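Local coordinates for protein - conserved hypothetical (Bacillus anthracis, PDB 4LES) that is of unknown function, a conserved bacterial protein whose crystallised region folds as a compact, mostly beta domain with two short helices, at residues 67-72 with 89-94; 119-124 with 169-174; 135-140 with 191-196; 145-150 with 177-182. All coordinates share one frame; numbering follows the deposited sequence.

Along the chain contact 1 closes first, as neighbouring strands of a hairpin, and the other three follow it. Contacts 1, 2 and 4 all reach the four-stranded antiparallel sheet 69-79, 83-96, 110-121 and 174-184; contacts 1 and 2 lie at far ends of the domain, their centres about 29 Å apart. Contact 3 belongs to a second sheet, 135-139, 193-197 and 201-204, and meets contact 1 where Val90 packs on Val195. Contact 4, nested within the loop that contact 3 closes, lies about 13 Å from it between centres, tied to it by probable hydrogen bonds from Tyr145 to Leu137 and Asp139. Segments of contact 2 alternate in sequence with those of contacts 3 and 4, interleaving distant parts of the chain.

Contact 1: 67-72 with 89-94; sequences IKEKEY and RVVERD. With PO4 (phosphate ion), chain E.
Residues 69-72 and 89-93 are neighbouring strands of the antiparallel hairpin formed by strands 69-79 and 83-96, with Lys70-Glu92 and Tyr72-Val90 as hydrogen-bonded pairs; Glu92 N gives Lys70 O a nearly straight bond of 2.8 Å. Glu69 sits at the non-hydrogen-bonded pair with Arg93. Its CB lies 3.9 Å from Glu92 O. With CG anti to the backbone N (chi1 177°), the extended chain packs CG on Val91 CG1 at 3.5 Å and runs beside Arg93, the flat groups 40° apart. OE2 forms a salt bridge with Arg93 NH2 from over the guanidinium face, where no N-H points at it; Arg93 also pairs with Glu158. OE1 approaches a phosphate ion, probably from the crystallisation liquor, too closely to be trusted. Next along this face, Glu71 OE1 takes a weak bond from Arg89 NH1, at the guanidinium edge, within a salt bridge. Arg89 is held further by Glu116, while its NH2 donates to the phosphate. On the Tyr72 face, a water bridges the strands, 2.6 Å from Tyr72 OH and donating to Glu92 OE1 at 2.9 Å.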
loop_
_atom_site.group_PDB
_atom_site.type_symbol
_atom_site.label_atom_id
_atom_site.label_comp_id
_atom_site.label_asym_id
_atom_site.label_seq_id
_atom_site.Cartn_x
_atom_site.Cartn_y
_atom_site.Cartn_z
ATOM N N ILE A 67 -11.750 -6.334 -17.879
ATOM C CA ILE A 67 -10.632 -5.624 -17.257
ATOM C C ILE A 67 -10.504 -6.031 -15.796
ATOM O O ILE A 67 -11.336 -5.714 -14.958
ATOM C CB ILE A 67 -10.766 -4.093 -17.402
ATOM C CG1 ILE A 67 -10.964 -3.706 -18.881
ATOM C CG2 ILE A 67 -9.568 -3.382 -16.792
ATOM C CD1 ILE A 67 -10.050 -4.431 -19.871
ATOM N N LYS A 68 -9.407 -6.715 -15.528
ATOM C CA LYS A 68 -9.117 -7.290 -14.245
ATOM C C LYS A 68 -8.335 -6.384 -13.298
ATOM O O LYS A 68 -8.238 -6.670 -12.099
ATOM C CB LYS A 68 -8.266 -8.544 -14.506
ATOM C CG LYS A 68 -6.940 -8.204 -15.190
ATOM C CD LYS A 68 -6.060 -9.390 -15.546
ATOM C CE LYS A 68 -4.694 -8.862 -15.980
ATOM N NZ LYS A 68 -3.800 -9.869 -16.615
ATOM N N GLU A 69 -7.759 -5.309 -13.825
ATOM C CA GLU A 69 -6.899 -4.461 -13.023
ATOM C C GLU A 69 -6.858 -3.038 -13.600
ATOM O O GLU A 69 -6.871 -2.848 -14.828
ATOM C CB GLU A 69 -5.524 -5.150 -13.016
ATOM C CG GLU A 69 -4.390 -4.475 -12.308
ATOM C CD GLU A 69 -3.141 -5.355 -12.242
ATOM O OE1 GLU A 69 -2.038 -4.818 -12.056
ATOM O OE2 GLU A 69 -3.251 -6.576 -12.406
ATOM N N LYS A 70 -6.880 -2.052 -12.718
ATOM C CA LYS A 70 -6.799 -0.656 -13.111
ATOM C C LYS A 70 -5.729 -0.013 -12.257
ATOM O O LYS A 70 -5.749 -0.127 -11.007
ATOM C CB LYS A 70 -8.142 0.048 -12.949
ATOM C CG LYS A 70 -8.094 1.481 -13.448
ATOM C CD LYS A 70 -9.470 2.102 -13.588
ATOM C CE LYS A 70 -9.325 3.559 -13.996
ATOM N NZ LYS A 70 -10.595 4.296 -13.818
ATOM N N GLU A 71 -4.784 0.652 -12.914
ATOM C CA GLU A 71 -3.628 1.205 -12.220
ATOM C C GLU A 71 -3.574 2.733 -12.159
ATOM O O GLU A 71 -3.899 3.398 -13.131
ATOM C CB GLU A 71 -2.362 0.669 -12.875
ATOM C CG GLU A 71 -2.412 -0.833 -13.087
ATOM C CD GLU A 71 -1.130 -1.381 -13.680
ATOM O OE1 GLU A 71 -0.081 -0.688 -13.523
ATOM O OE2 GLU A 71 -1.162 -2.504 -14.289
ATOM N N TYR A 72 -3.139 3.260 -10.999
ATOM C CA TYR A 72 -2.999 4.710 -10.752
ATOM C C TYR A 72 -1.549 4.988 -10.302
ATOM O O TYR A 72 -1.156 4.645 -9.166
ATOM C CB TYR A 72 -3.968 5.154 -9.682
ATOM C CG TYR A 72 -5.389 4.875 -10.005
ATOM C CD1 TYR A 72 -5.950 3.645 -9.712
ATOM C CD2 TYR A 72 -6.180 5.827 -10.598
ATOM C CE1 TYR A 72 -7.259 3.359 -10.014
ATOM C CE2 TYR A 72 -7.509 5.557 -10.919
ATOM C CZ TYR A 72 -8.038 4.318 -10.631
ATOM O OH TYR A 72 -9.363 4.026 -10.936
ATOM N N ARG A 89 2.463 3.166 -6.764
ATOM C CA ARG A 89 1.214 3.153 -7.455
ATOM C C ARG A 89 0.141 2.588 -6.586
ATOM O O ARG A 89 0.414 2.011 -5.528
ATOM C CB ARG A 89 1.334 2.352 -8.730
ATOM C CG ARG A 89 1.900 0.973 -8.538
ATOM C CD ARG A 89 1.984 0.194 -9.882
ATOM N NE ARG A 89 2.258 -1.181 -9.505
ATOM C CZ ARG A 89 2.007 -2.279 -10.221
ATOM N NH1 ARG A 89 1.477 -2.217 -11.439
ATOM N NH2 ARG A 89 2.304 -3.461 -9.686
ATOM N N VAL A 90 -1.093 2.797 -7.032
ATOM C CA VAL A 90 -2.263 2.256 -6.374
ATOM C C VAL A 90 -2.896 1.380 -7.448
ATOM O O VAL A 90 -3.023 1.818 -8.588
ATOM C CB VAL A 90 -3.240 3.347 -5.937
ATOM C CG1 VAL A 90 -4.521 2.729 -5.422
ATOM C CG2 VAL A 90 -2.598 4.250 -4.887
ATOM N N VAL A 91 -3.267 0.155 -7.099
ATOM C CA VAL A 91 -3.851 -0.778 -8.072
ATOM C C VAL A 91 -5.183 -1.335 -7.595
ATOM O O VAL A 91 -5.298 -1.785 -6.471
ATOM C CB VAL A 91 -2.912 -1.968 -8.295
ATOM C CG1 VAL A 91 -3.497 -2.940 -9.320
ATOM C CG2 VAL A 91 -1.563 -1.456 -8.777
ATOM N N GLU A 92 -6.174 -1.296 -8.471
ATOM C CA GLU A 92 -7.501 -1.818 -8.204
ATOM C C GLU A 92 -7.561 -3.149 -8.904
ATOM O O GLU A 92 -7.387 -3.214 -10.131
ATOM C CB GLU A 92 -8.557 -0.860 -8.782
ATOM C CG GLU A 92 -9.988 -1.336 -8.662
ATOM C CD GLU A 92 -10.987 -0.369 -9.286
ATOM O OE1 GLU A 92 -10.582 0.548 -10.032
ATOM O OE2 GLU A 92 -12.194 -0.541 -9.030
ATOM N N ARG A 93 -7.782 -4.217 -8.152
ATOM C CA ARG A 93 -7.824 -5.552 -8.757
ATOM C C ARG A 93 -8.800 -6.539 -8.150
ATOM O O ARG A 93 -9.279 -6.364 -7.047
ATOM C CB ARG A 93 -6.417 -6.162 -8.809
ATOM C CG ARG A 93 -5.638 -6.145 -7.516
ATOM C CD ARG A 93 -4.143 -6.269 -7.784
ATOM N NE ARG A 93 -3.737 -7.634 -8.049
ATOM C CZ ARG A 93 -2.647 -8.000 -8.719
ATOM N NH1 ARG A 93 -2.396 -9.286 -8.880
ATOM N NH2 ARG A 93 -1.827 -7.112 -9.255
ATOM N N ASP A 94 -9.071 -7.581 -8.926
ATOM C CA ASP A 94 -10.016 -8.666 -8.580
ATOM C C ASP A 94 -9.450 -9.773 -7.686
ATOM O O ASP A 94 -10.200 -10.582 -7.170
ATOM C CB ASP A 94 -10.507 -9.328 -9.874
ATOM C CG ASP A 94 -9.352 -9.927 -10.713
ATOM O OD1 ASP A 94 -8.182 -9.472 -10.590
ATOM O OD2 ASP A 94 -9.613 -10.844 -11.517
HETATM P P PO4 E . 0.783 -5.894 -11.880
HETATM O O1 PO4 E . 0.168 -5.364 -10.603
HETATM O O2 PO4 E . 0.325 -5.101 -13.074
HETATM O O3 PO4 E . 2.268 -5.770 -11.760
HETATM O O4 PO4 E . 0.393 -7.335 -12.067
HETATM O O HOH W 1 -11.772 2.972 -11.069
#

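Contact 2: 119-124 with 169-174; sequences GKNITS and LKPGEV
Three hydrogen bonds join 119-124 to 169-174, and all three use Asn121. Its backbone N donates to Glu173 O at 3.0 Å, its O accepts from Gly172 N at 2.8 Å, and its side-chain ND2 reaches Leu169 O at 3.1 Å from well above the carbonyl plane. With CG anti to the backbone N (chi1 174°), the amide is carried over the turn, where ND2 also serves Glu125 O. The other end of that amide is fixed from within its own segment: OD1 receives Thr123 N, making an Asx turn, and Thr123 OG1 on a lone pair. Facing it, Lys170 to Glu173 form a type II beta turn with Gly172 at its third position, leading into strand 174-184 beside strand 110-121. Van der Waals contacts flank these polar ones. Lys120 lays its aliphatic chain across Val174, with CG 3.8 Å from CG2. Other carbons rest on backbone carbonyl oxygens: Leu169 CD2 touches Gly119 O, Pro171 CB lies 3.5 Å from Thr123 O, and Pro171 CG sits against Ser124 O.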
loop_
_atom_site.group_PDB
_atom_site.type_symbol
_atom_site.label_atom_id
_atom_site.label_comp_id
_atom_site.label_asym_id
_atom_site.label_seq_id
_atom_site.Cartn_x
_atom_site.Cartn_y
_atom_site.Cartn_z
ATOM N N GLY A 119 9.729 2.655 2.402
ATOM C CA GLY A 119 10.348 3.650 3.266
ATOM C C GLY A 119 11.841 3.439 3.333
ATOM O O GLY A 119 12.295 2.310 3.404
ATOM N N LYS A 120 12.590 4.531 3.331
ATOM C CA LYS A 120 14.034 4.509 3.390
ATOM C C LYS A 120 14.475 5.274 4.632
ATOM O O LYS A 120 14.058 6.394 4.850
ATOM C CB LYS A 120 14.596 5.184 2.136
ATOM C CG LYS A 120 16.111 5.174 1.952
ATOM C CD LYS A 120 16.439 5.849 0.613
ATOM C CE LYS A 120 17.738 5.385 -0.026
ATOM N NZ LYS A 120 18.954 5.955 0.599
ATOM N N ASN A 121 15.310 4.659 5.447
ATOM C CA ASN A 121 15.829 5.291 6.637
ATOM C C ASN A 121 16.838 6.293 6.132
ATOM O O ASN A 121 17.838 5.901 5.549
ATOM C CB ASN A 121 16.496 4.245 7.542
ATOM C CG ASN A 121 17.198 4.858 8.761
ATOM O OD1 ASN A 121 17.167 6.086 8.994
ATOM N ND2 ASN A 121 17.852 3.999 9.542
ATOM N N ILE A 122 16.569 7.581 6.323
ATOM C CA ILE A 122 17.487 8.613 5.859
ATOM C C ILE A 122 18.339 9.196 6.982
ATOM O O ILE A 122 18.982 10.220 6.793
ATOM C CB ILE A 122 16.753 9.760 5.150
ATOM C CG1 ILE A 122 15.653 10.323 6.047
ATOM C CG2 ILE A 122 16.158 9.263 3.847
ATOM C CD1 ILE A 122 15.144 11.667 5.596
ATOM N N THR A 123 18.342 8.538 8.140
ATOM C CA THR A 123 19.163 8.966 9.287
ATOM C C THR A 123 20.449 8.126 9.265
ATOM O O THR A 123 20.592 7.200 8.461
ATOM C CB THR A 123 18.445 8.798 10.658
ATOM O OG1 THR A 123 18.281 7.400 10.993
ATOM C CG2 THR A 123 17.086 9.505 10.640
ATOM N N SER A 124 21.372 8.445 10.157
ATOM C CA SER A 124 22.654 7.753 10.220
ATOM C C SER A 124 22.652 6.648 11.260
ATOM O O SER A 124 23.688 6.039 11.521
ATOM C CB SER A 124 23.753 8.758 10.538
ATOM O OG SER A 124 23.417 9.478 11.708
ATOM N N LEU A 169 15.432 -0.775 10.447
ATOM C CA LEU A 169 16.052 -0.538 9.155
ATOM C C LEU A 169 17.366 0.103 9.425
ATOM O O LEU A 169 17.473 0.981 10.279
ATOM C CB LEU A 169 15.304 0.434 8.276
ATOM C CG LEU A 169 13.932 0.131 7.745
ATOM C CD1 LEU A 169 12.947 0.183 8.901
ATOM C CD2 LEU A 169 13.587 1.162 6.666
ATOM N N LYS A 170 18.361 -0.296 8.666
ATOM C CA LYS A 170 19.669 0.261 8.815
ATOM C C LYS A 170 19.764 1.561 8.060
ATOM O O LYS A 170 18.949 1.821 7.171
ATOM C CB LYS A 170 20.699 -0.737 8.325
ATOM C CG LYS A 170 20.797 -1.930 9.257
ATOM C CD LYS A 170 22.015 -2.769 8.956
ATOM C CE LYS A 170 22.297 -3.719 10.098
ATOM N NZ LYS A 170 23.465 -4.564 9.760
ATOM N N PRO A 171 20.753 2.398 8.416
ATOM C CA PRO A 171 20.941 3.675 7.731
ATOM C C PRO A 171 20.987 3.495 6.216
ATOM O O PRO A 171 21.833 2.772 5.717
ATOM C CB PRO A 171 22.299 4.166 8.248
ATOM C CG PRO A 171 22.525 3.445 9.521
ATOM C CD PRO A 171 21.724 2.188 9.507
ATOM N N GLY A 172 20.064 4.129 5.495
ATOM C CA GLY A 172 20.016 4.034 4.028
ATOM C C GLY A 172 19.250 2.828 3.497
ATOM O O GLY A 172 19.078 2.690 2.287
ATOM N N GLU A 173 18.773 1.967 4.396
ATOM C CA GLU A 173 18.048 0.762 3.997
ATOM C C GLU A 173 16.588 1.084 3.624
ATOM O O GLU A 173 15.964 1.969 4.197
ATOM C CB GLU A 173 18.106 -0.289 5.113
ATOM C CG GLU A 173 17.601 -1.653 4.671
ATOM C CD GLU A 173 17.479 -2.668 5.805
ATOM O OE1 GLU A 173 18.221 -2.569 6.818
ATOM O OE2 GLU A 173 16.622 -3.578 5.659
ATOM N N VAL A 174 16.064 0.357 2.640
ATOM C CA VAL A 174 14.701 0.556 2.164
ATOM C C VAL A 174 13.840 -0.651 2.532
ATOM O O VAL A 174 14.271 -1.783 2.420
ATOM C CB VAL A 174 14.668 0.744 0.646
ATOM C CG1 VAL A 174 13.258 1.055 0.189
ATOM C CG2 VAL A 174 15.599 1.866 0.209
#

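Contact 3: 135-140 with 191-196; sequences VDLVDE and GKWYVV
Strands 135-139 and 193-196 run antiparallel, their axes approaching to 4.7 Å with 151° between their directions, and the Asp136-Val196 and Val138-Tyr194 pairs are each closed by two backbone hydrogen bonds. They are neighbours in a three-stranded antiparallel sheet completed by strand 201-204. On one face Trp193 is the main body. Asp139 CB sits over the face of its six-membered ring, 3.6 Å from the centroid, in a CH-pi contact, and Leu137 CG approaches Trp193 CE3 at 3.8 Å. A chi1 of 64° sets Asp139 CG between backbone N and carbonyl carbon, and OD2 bonds to Tyr145 OH. Trp193 NE1 donates to Lys187 O. Farther along the same face, Val135 and Val195 meet through their CG1 methyls. The other face carries Val138 CG2 against Val196 CG2 at 3.6 Å, and the Tyr194 ring, whose edge faces Val138 O. Beyond the strands, Glu140 crosses the Lys192 side chain at about a right angle, and its OE1 is met from above the carboxylate plane by Lys192 N at 2.9 Å.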
loop_
_atom_site.group_PDB
_atom_site.type_symbol
_atom_site.label_atom_id
_atom_site.label_comp_id
_atom_site.label_asym_id
_atom_site.label_seq_id
_atom_site.Cartn_x
_atom_site.Cartn_y
_atom_site.Cartn_z
ATOM N N VAL A 135 0.855 5.169 5.922
ATOM C CA VAL A 135 0.460 5.381 4.534
ATOM C C VAL A 135 -0.953 4.833 4.501
ATOM O O VAL A 135 -1.143 3.639 4.662
ATOM C CB VAL A 135 1.362 4.623 3.525
ATOM C CG1 VAL A 135 0.842 4.811 2.107
ATOM C CG2 VAL A 135 2.818 5.083 3.615
ATOM N N ASP A 136 -1.944 5.704 4.320
ATOM C CA ASP A 136 -3.336 5.276 4.317
ATOM C C ASP A 136 -4.122 5.685 3.088
ATOM O O ASP A 136 -3.911 6.744 2.528
ATOM C CB ASP A 136 -4.060 5.882 5.488
ATOM C CG ASP A 136 -3.500 5.434 6.817
ATOM O OD1 ASP A 136 -3.250 4.229 7.015
ATOM O OD2 ASP A 136 -3.319 6.309 7.647
ATOM N N LEU A 137 -5.031 4.798 2.707
ATOM C CA LEU A 137 -5.966 5.026 1.655
ATOM C C LEU A 137 -7.096 5.792 2.299
ATOM O O LEU A 137 -7.639 5.351 3.320
ATOM C CB LEU A 137 -6.484 3.714 1.103
ATOM C CG LEU A 137 -7.558 3.862 0.042
ATOM C CD1 LEU A 137 -6.946 4.412 -1.250
ATOM C CD2 LEU A 137 -8.213 2.516 -0.186
ATOM N N VAL A 138 -7.466 6.925 1.705
ATOM C CA VAL A 138 -8.512 7.782 2.275
ATOM C C VAL A 138 -9.502 8.197 1.213
ATOM O O VAL A 138 -9.107 8.490 0.069
ATOM C CB VAL A 138 -7.913 9.038 2.905
ATOM C CG1 VAL A 138 -8.985 9.871 3.605
ATOM C CG2 VAL A 138 -6.834 8.656 3.898
ATOM N N ASP A 139 -10.788 8.198 1.576
ATOM C CA ASP A 139 -11.844 8.571 0.621
ATOM C C ASP A 139 -12.186 10.047 0.743
ATOM O O ASP A 139 -11.566 10.750 1.518
ATOM C CB ASP A 139 -13.079 7.668 0.775
ATOM C CG ASP A 139 -13.780 7.802 2.119
ATOM O OD1 ASP A 139 -13.690 8.847 2.797
ATOM O OD2 ASP A 139 -14.474 6.837 2.479
ATOM N N GLU A 140 -13.162 10.521 -0.027
ATOM C CA GLU A 140 -13.549 11.939 0.018
ATOM C C GLU A 140 -14.270 12.318 1.340
ATOM O O GLU A 140 -14.375 13.485 1.668
ATOM C CB GLU A 140 -14.372 12.327 -1.227
ATOM C CG GLU A 140 -15.693 11.587 -1.361
ATOM C CD GLU A 140 -16.289 11.616 -2.770
ATOM O OE1 GLU A 140 -15.613 12.048 -3.730
ATOM O OE2 GLU A 140 -17.449 11.175 -2.922
ATOM N N GLY A 191 -16.041 7.637 -6.535
ATOM C CA GLY A 191 -15.584 8.725 -5.681
ATOM C C GLY A 191 -14.158 9.171 -5.897
ATOM O O GLY A 191 -13.412 8.586 -6.702
ATOM N N LYS A 192 -13.795 10.237 -5.180
ATOM C CA LYS A 192 -12.424 10.737 -5.142
ATOM C C LYS A 192 -11.668 9.995 -4.027
ATOM O O LYS A 192 -12.212 9.751 -2.933
ATOM C CB LYS A 192 -12.399 12.230 -4.903
ATOM C CG LYS A 192 -13.082 12.990 -6.030
ATOM C CD LYS A 192 -13.056 14.485 -5.824
ATOM C CE LYS A 192 -13.747 15.155 -7.000
ATOM N NZ LYS A 192 -13.893 16.618 -6.793
ATOM N N TRP A 193 -10.428 9.621 -4.321
ATOM C CA TRP A 193 -9.598 8.880 -3.391
ATOM C C TRP A 193 -8.214 9.485 -3.299
ATOM O O TRP A 193 -7.740 10.163 -4.212
ATOM C CB TRP A 193 -9.575 7.388 -3.768
ATOM C CG TRP A 193 -10.918 6.759 -3.559
ATOM C CD1 TRP A 193 -12.015 6.882 -4.372
ATOM C CD2 TRP A 193 -11.330 5.947 -2.452
ATOM N NE1 TRP A 193 -13.081 6.193 -3.839
ATOM C CE2 TRP A 193 -12.689 5.609 -2.664
ATOM C CE3 TRP A 193 -10.680 5.463 -1.310
ATOM C CZ2 TRP A 193 -13.418 4.811 -1.770
ATOM C CZ3 TRP A 193 -11.404 4.667 -0.414
ATOM C CH2 TRP A 193 -12.762 4.346 -0.656
ATOM N N TYR A 194 -7.585 9.248 -2.158
ATOM C CA TYR A 194 -6.306 9.834 -1.855
ATOM C C TYR A 194 -5.422 8.871 -1.102
ATOM O O TYR A 194 -5.889 7.873 -0.520
ATOM C CB TYR A 194 -6.520 11.053 -0.928
ATOM C CG TYR A 194 -7.538 12.047 -1.419
ATOM C CD1 TYR A 194 -8.889 11.828 -1.227
ATOM C CD2 TYR A 194 -7.145 13.211 -2.086
ATOM C CE1 TYR A 194 -9.845 12.739 -1.693
ATOM C CE2 TYR A 194 -8.087 14.140 -2.539
ATOM C CZ TYR A 194 -9.433 13.892 -2.344
ATOM O OH TYR A 194 -10.371 14.775 -2.791
ATOM N N VAL A 195 -4.131 9.162 -1.127
ATOM C CA VAL A 195 -3.177 8.449 -0.278
ATOM C C VAL A 195 -2.606 9.503 0.678
ATOM O O VAL A 195 -2.124 10.553 0.231
ATOM C CB VAL A 195 -2.063 7.748 -1.053
ATOM C CG1 VAL A 195 -1.045 7.190 -0.074
ATOM C CG2 VAL A 195 -2.644 6.612 -1.905
ATOM N N VAL A 196 -2.725 9.250 1.987
ATOM C CA VAL A 196 -2.212 10.178 2.998
ATOM C C VAL A 196 -0.959 9.591 3.652
ATOM O O VAL A 196 -0.961 8.457 4.164
ATOM C CB VAL A 196 -3.275 10.556 4.064
ATOM C CG1 VAL A 196 -2.669 11.422 5.156
ATOM C CG2 VAL A 196 -4.438 11.277 3.396
#

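Contact 4: 145-150 with 177-182; sequences YQSDVW and QNKVYV
The chain at 145-148 crosses strand 179-182 almost at a right angle, 94° between their end-to-end directions, with Ser147 and Tyr181 the closest residues by CA. Two hydrogen bonds pin the crossing at Val180: Asp148 N donates to Val180 O at 2.6 Å, nearly straight, and Val180 N donates to Ser147 OG at 3.0 Å. Ser147 OG can reach that N-H because it lies anti to its own backbone N (chi1 -175°). Its CB meets Lys179 CB at 4.0 Å. Asp148 leans its CB on Val180 O, while OD1 caps the helix that begins at Val149, accepting a hydrogen bond from Ala151 N and a weak one from Trp150 N. The Tyr181 ring lies against 145-147: CE2 is 3.2 Å from Tyr145 O, near the ring plane, and Tyr145 CB packs on CD2 at 3.5 Å. A water in the plane of the ring lies 2.6 Å from Tyr181 OH and 2.9 Å from Tyr145 O, linking the two. Val180 packs against helix 149-158, touching Ala151 and Ala152, whereas Tyr181 meets Leu137 of strand 135-139; strand 174-184 thus has the helix on one side and the second sheet on the other.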
loop_
_atom_site.group_PDB
_atom_site.type_symbol
_atom_site.label_atom_id
_atom_site.label_comp_id
_atom_site.label_asym_id
_atom_site.label_seq_id
_atom_site.Cartn_x
_atom_site.Cartn_y
_atom_site.Cartn_z
ATOM N N TYR A 145 -8.589 3.928 5.717
ATOM C CA TYR A 145 -8.780 2.487 5.830
ATOM C C TYR A 145 -7.599 1.749 6.443
ATOM O O TYR A 145 -6.445 2.197 6.365
ATOM C CB TYR A 145 -9.177 1.899 4.469
ATOM C CG TYR A 145 -10.505 2.447 4.036
ATOM C CD1 TYR A 145 -10.594 3.702 3.445
ATOM C CD2 TYR A 145 -11.678 1.743 4.267
ATOM C CE1 TYR A 145 -11.805 4.236 3.080
ATOM C CE2 TYR A 145 -12.905 2.274 3.911
ATOM C CZ TYR A 145 -12.961 3.520 3.317
ATOM O OH TYR A 145 -14.176 4.055 2.942
ATOM N N GLN A 146 -7.922 0.617 7.057
ATOM C CA GLN A 146 -6.951 -0.247 7.700
ATOM C C GLN A 146 -6.580 -1.365 6.716
ATOM O O GLN A 146 -7.454 -1.980 6.147
ATOM C CB GLN A 146 -7.583 -0.856 8.962
ATOM C CG GLN A 146 -6.596 -1.490 9.920
ATOM C CD GLN A 146 -5.835 -0.449 10.724
ATOM O OE1 GLN A 146 -6.391 0.174 11.640
ATOM N NE2 GLN A 146 -4.549 -0.271 10.407
ATOM N N SER A 147 -5.293 -1.624 6.523
ATOM C CA SER A 147 -4.848 -2.653 5.588
ATOM C C SER A 147 -5.258 -4.052 6.023
ATOM O O SER A 147 -5.257 -4.355 7.197
ATOM C CB SER A 147 -3.312 -2.629 5.434
ATOM O OG SER A 147 -2.883 -3.571 4.435
ATOM N N ASP A 148 -5.614 -4.896 5.062
ATOM C CA ASP A 148 -5.904 -6.310 5.326
ATOM C C ASP A 148 -4.543 -7.028 5.318
ATOM O O ASP A 148 -3.946 -7.251 4.260
ATOM C CB ASP A 148 -6.842 -6.863 4.243
ATOM C CG ASP A 148 -7.053 -8.377 4.334
ATOM O OD1 ASP A 148 -6.270 -9.090 5.004
ATOM O OD2 ASP A 148 -7.997 -8.856 3.685
ATOM N N VAL A 149 -4.055 -7.380 6.498
ATOM C CA VAL A 149 -2.740 -8.003 6.646
ATOM C C VAL A 149 -2.573 -9.336 5.875
ATOM O O VAL A 149 -1.468 -9.632 5.405
ATOM C CB VAL A 149 -2.392 -8.155 8.147
ATOM C CG1 VAL A 149 -1.110 -8.951 8.353
ATOM C CG2 VAL A 149 -2.291 -6.778 8.804
ATOM N N TRP A 150 -3.650 -10.114 5.719
ATOM C CA TRP A 150 -3.565 -11.401 5.003
ATOM C C TRP A 150 -3.421 -11.180 3.488
ATOM O O TRP A 150 -2.503 -11.702 2.857
ATOM C CB TRP A 150 -4.752 -12.309 5.375
ATOM C CG TRP A 150 -4.728 -13.764 4.826
ATOM C CD1 TRP A 150 -5.822 -14.512 4.479
ATOM C CD2 TRP A 150 -3.572 -14.606 4.547
ATOM N NE1 TRP A 150 -5.434 -15.761 4.033
ATOM C CE2 TRP A 150 -4.066 -15.843 4.054
ATOM C CE3 TRP A 150 -2.181 -14.438 4.664
ATOM C CZ2 TRP A 150 -3.216 -16.899 3.683
ATOM C CZ3 TRP A 150 -1.340 -15.495 4.290
ATOM C CH2 TRP A 150 -1.864 -16.703 3.805
ATOM N N GLN A 177 6.456 -1.483 1.975
ATOM C CA GLN A 177 5.301 -1.348 2.873
ATOM C C GLN A 177 4.021 -1.289 2.043
ATOM O O GLN A 177 3.310 -0.272 1.985
ATOM C CB GLN A 177 5.431 -0.196 3.932
ATOM C CG GLN A 177 5.988 1.170 3.496
ATOM C CD GLN A 177 5.925 2.274 4.597
ATOM O OE1 GLN A 177 6.793 3.157 4.675
ATOM N NE2 GLN A 177 4.898 2.217 5.441
ATOM N N ASN A 178 3.749 -2.414 1.381
ATOM C CA ASN A 178 2.538 -2.554 0.589
ATOM C C ASN A 178 1.306 -2.693 1.473
ATOM O O ASN A 178 1.346 -3.418 2.435
ATOM C CB ASN A 178 2.662 -3.757 -0.345
ATOM C CG ASN A 178 3.743 -3.546 -1.398
ATOM O OD1 ASN A 178 3.986 -2.426 -1.834
ATOM N ND2 ASN A 178 4.408 -4.599 -1.775
ATOM N N LYS A 179 0.237 -1.970 1.170
ATOM C CA LYS A 179 -1.014 -2.110 1.925
ATOM C C LYS A 179 -2.068 -2.642 0.972
ATOM O O LYS A 179 -2.095 -2.253 -0.213
ATOM C CB LYS A 179 -1.546 -0.756 2.394
ATOM C CG LYS A 179 -0.542 0.203 2.974
ATOM C CD LYS A 179 0.004 -0.282 4.279
ATOM C CE LYS A 179 0.715 0.892 4.937
ATOM N NZ LYS A 179 1.666 0.457 5.965
ATOM N N VAL A 180 -2.957 -3.483 1.475
ATOM C CA VAL A 180 -4.040 -4.006 0.665
ATOM C C VAL A 180 -5.363 -3.826 1.389
ATOM O O VAL A 180 -5.538 -4.289 2.523
ATOM C CB VAL A 180 -3.818 -5.491 0.296
ATOM C CG1 VAL A 180 -4.952 -6.010 -0.573
ATOM C CG2 VAL A 180 -2.484 -5.654 -0.418
ATOM N N TYR A 181 -6.293 -3.149 0.724
ATOM C CA TYR A 181 -7.614 -2.890 1.283
ATOM C C TYR A 181 -8.708 -3.571 0.480
ATOM O O TYR A 181 -8.549 -3.852 -0.709
ATOM C CB TYR A 181 -7.875 -1.382 1.312
ATOM C CG TYR A 181 -6.739 -0.570 1.890
ATOM C CD1 TYR A 181 -5.686 -0.141 1.085
ATOM C CD2 TYR A 181 -6.698 -0.248 3.243
ATOM C CE1 TYR A 181 -4.638 0.614 1.603
ATOM C CE2 TYR A 181 -5.648 0.510 3.770
ATOM C CZ TYR A 181 -4.615 0.929 2.942
ATOM O OH TYR A 181 -3.571 1.680 3.453
ATOM N N VAL A 182 -9.814 -3.873 1.151
ATOM C CA VAL A 182 -10.971 -4.450 0.497
ATOM C C VAL A 182 -12.002 -3.325 0.486
ATOM O O VAL A 182 -12.472 -2.909 1.529
ATOM C CB VAL A 182 -11.483 -5.711 1.222
ATOM C CG1 VAL A 182 -12.810 -6.173 0.634
ATOM C CG2 VAL A 182 -10.448 -6.823 1.118
HETATM O O HOH W 2 -3.548 1.917 6.037
#